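Local structure of Sel1 repeat family protein (Pseudomonas aeruginosa, 6LCH) at residues A66-R70 against T71-G75. The protein probably acts as an immunity protein against the type VI secretion effector PldB, through a helical Sel1-repeat scaffold. Residues are numbered along the deposited sequence; the frame is centred on the assembly and turned at random.
Sequences ANLYR and TGWPG
L68 points its CD2 methyl into the corner made by W73 and P74, where helix 59-70 gives way to the loop leading to helix 81-93. This is the C-terminal end of a helix inside a Sel1 repeat, a TPR-like helical unit, and the chain turns back over the side chain it has just left. L68 leaves the backbone pointing away from the loop, but CG lies beside the backbone N (chi1 -51°) and CD1 runs on extended (chi2 -173°), which turns the other methyl, CD2, back to the loop. There CD2 meets the indole obliquely, 3.5 Å from W73 NE1 and 3.9 Å from W73 CZ2. P74 comes across L68 at about a right angle, with its CG 3.9 Å from L68 CD2 and 4.1 Å from L68 CB. CD of P74 also sits over one face of the W73 ring, 3.3 Å above its plane and offset toward the rim. The indole is brought beside L68 by a first torsion of 79°, with CG between the backbone N and the carbonyl carbon. From helix 43-55, W43 joins the apolar cluster, touching L68 and P74 and packing edge-to-face with W73, while Y50 and V77 also lie against L68. The Y69 backbone pairs with that of D80, tying the helix end to the far side of the loop.

T71 is the first residue to abandon helical backbone angles, yet its amide still takes part in the helical pattern of the turn before it. The carbonyl of N67 is held only loosely from the loop: T71 N makes the helical bond to N67 O at 3.4 Å, a weak one.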
ATOM      1  N   ALA A  66      13.957   2.408  -8.889  1.00  5.04           N
ATOM      2  CA  ALA A  66      14.322   3.561  -8.075  1.00  5.88           C
ATOM      3  C   ALA A  66      14.286   3.227  -6.591  1.00  6.28           C
ATOM      4  O   ALA A  66      15.093   3.746  -5.812  1.00  8.67           O
ATOM      5  CB  ALA A  66      13.395   4.732  -8.382  1.00  6.06           C
ATOM      6  N   ASN A  67      13.358   2.363  -6.172  1.00  5.65           N
ATOM      7  CA  ASN A  67      13.356   1.956  -4.773  1.00  8.32           C
ATOM      8  C   ASN A  67      14.641   1.230  -4.410  1.00  9.68           C
ATOM      9  O   ASN A  67      15.092   1.321  -3.268  1.00  9.57           O
ATOM     10  CB  ASN A  67      12.152   1.075  -4.447  1.00  8.49           C
ATOM     11  CG  ASN A  67      11.931   0.939  -2.947  1.00 11.51           C
ATOM     12  OD1 ASN A  67      11.818   1.936  -2.233  1.00 13.98           O
ATOM     13  ND2 ASN A  67      11.897  -0.296  -2.458  1.00 11.86           N
ATOM     14  N   LEU A  68      15.246   0.514  -5.360  1.00  7.76           N
ATOM     15  CA  LEU A  68      16.559  -0.077  -5.114  1.00  8.60           C
ATOM     16  C   LEU A  68      17.635   1.003  -5.002  1.00 10.47           C
ATOM     17  O   LEU A  68      18.485   0.954  -4.105  1.00 12.70           O
ATOM     18  CB  LEU A  68      16.910  -1.073  -6.221  1.00  5.40           C
ATOM     19  CG  LEU A  68      15.884  -2.154  -6.582  1.00  6.63           C
ATOM     20  CD1 LEU A  68      16.472  -3.142  -7.583  1.00  6.28           C
ATOM     21  CD2 LEU A  68      15.381  -2.878  -5.343  1.00  9.63           C
ATOM     22  N   TYR A  69      17.615   1.985  -5.911  1.00 10.15           N
ATOM     23  CA  TYR A  69      18.630   3.038  -5.907  1.00  9.72           C
ATOM     24  C   TYR A  69      18.407   4.039  -4.778  1.00 12.43           C
ATOM     25  O   TYR A  69      19.374   4.551  -4.199  1.00 12.98           O
ATOM     26  CB  TYR A  69      18.637   3.775  -7.245  1.00 11.61           C
ATOM     27  CG  TYR A  69      19.207   3.001  -8.411  1.00 10.43           C
ATOM     28  CD1 TYR A  69      20.425   2.343  -8.314  1.00 13.37           C
ATOM     29  CD2 TYR A  69      18.529   2.944  -9.617  1.00  9.88           C
ATOM     30  CE1 TYR A  69      20.945   1.643  -9.392  1.00  9.14           C
ATOM     31  CE2 TYR A  69      19.039   2.254 -10.692  1.00  9.74           C
ATOM     32  CZ  TYR A  69      20.243   1.599 -10.574  1.00 11.76           C
ATOM     33  OH  TYR A  69      20.748   0.908 -11.656  1.00  9.82           O
ATOM     34  N   ARG A  70      17.146   4.367  -4.480  1.00 12.22           N
ATOM     35  CA  ARG A  70      16.861   5.344  -3.432  1.00 11.55           C
ATOM     36  C   ARG A  70      17.390   4.869  -2.088  1.00 15.41           C
ATOM     37  O   ARG A  70      18.062   5.617  -1.367  1.00 11.84           O
ATOM     38  CB  ARG A  70      15.359   5.602  -3.353  1.00 14.24           C
ATOM     39  CG  ARG A  70      14.953   6.584  -2.280  1.00 17.06           C
ATOM     40  CD  ARG A  70      13.447   6.626  -2.148  1.00 16.71           C
ATOM     41  NE  ARG A  70      12.949   5.475  -1.405  1.00 17.63           N
ATOM     42  CZ  ARG A  70      13.078   5.330  -0.091  1.00 20.30           C
ATOM     43  NH1 ARG A  70      13.690   6.267   0.620  1.00 18.26           N
ATOM     44  NH2 ARG A  70      12.598   4.249   0.512  1.00 16.13           N
ATOM     45  N   THR A  71      17.073   3.632  -1.728  1.00 14.31           N
ATOM     46  CA  THR A  71      17.727   2.952  -0.624  1.00 19.77           C
ATOM     47  C   THR A  71      19.035   2.363  -1.146  1.00 19.26           C
ATOM     48  O   THR A  71      19.487   2.670  -2.252  1.00 21.39           O
ATOM     49  CB  THR A  71      16.807   1.881  -0.049  1.00 19.27           C
ATOM     50  OG1 THR A  71      17.286   1.458   1.230  1.00 23.73           O
ATOM     51  CG2 THR A  71      16.779   0.702  -0.962  1.00 19.35           C
ATOM     52  N   GLY A  72      19.668   1.509  -0.357  1.00 21.85           N
ATOM     53  CA  GLY A  72      20.709   0.673  -0.912  1.00 25.84           C
ATOM     54  C   GLY A  72      20.578  -0.742  -0.416  1.00 20.90           C
ATOM     55  O   GLY A  72      21.566  -1.477  -0.347  1.00 22.30           O
ATOM     56  N   TRP A  73      19.346  -1.130  -0.081  1.00 18.93           N
ATOM     57  CA  TRP A  73      19.138  -2.406   0.594  1.00 17.87           C
ATOM     58  C   TRP A  73      19.693  -3.610  -0.156  1.00 16.38           C
ATOM     59  O   TRP A  73      20.211  -4.519   0.516  1.00 12.28           O
ATOM     60  CB  TRP A  73      17.647  -2.590   0.929  1.00 17.27           C
ATOM     61  CG  TRP A  73      16.722  -3.028  -0.189  1.00 16.08           C
ATOM     62  CD1 TRP A  73      15.860  -2.241  -0.890  1.00 17.11           C
ATOM     63  CD2 TRP A  73      16.537  -4.357  -0.688  1.00 14.79           C
ATOM     64  NE1 TRP A  73      15.167  -2.983  -1.808  1.00 14.96           N
ATOM     65  CE2 TRP A  73      15.561  -4.290  -1.703  1.00 16.74           C
ATOM     66  CE3 TRP A  73      17.102  -5.597  -0.378  1.00 16.48           C
ATOM     67  CZ2 TRP A  73      15.141  -5.409  -2.411  1.00 16.43           C
ATOM     68  CZ3 TRP A  73      16.684  -6.707  -1.085  1.00 14.78           C
ATOM     69  CH2 TRP A  73      15.712  -6.606  -2.087  1.00 16.77           C
ATOM     70  N   PRO A  74      19.638  -3.704  -1.491  1.00 15.18           N
ATOM     71  CA  PRO A  74      20.216  -4.887  -2.143  1.00 15.07           C
ATOM     72  C   PRO A  74      21.726  -4.922  -1.977  1.00 14.00           C
ATOM     73  O   PRO A  74      22.409  -3.904  -2.107  1.00 11.77           O
ATOM     74  CB  PRO A  74      19.818  -4.724  -3.616  1.00 13.97           C
ATOM     75  CG  PRO A  74      18.733  -3.708  -3.629  1.00 14.83           C
ATOM     76  CD  PRO A  74      19.029  -2.802  -2.489  1.00 12.59           C
ATOM     77  N   GLY A  75      22.241  -6.115  -1.675  1.00 14.48           N
ATOM     78  CA  GLY A  75      23.677  -6.270  -1.521  1.00 11.98           C
ATOM     79  C   GLY A  75      24.443  -5.852  -2.760  1.00 12.78           C
ATOM     80  O   GLY A  75      25.539  -5.293  -2.663  1.00 12.05           O
TER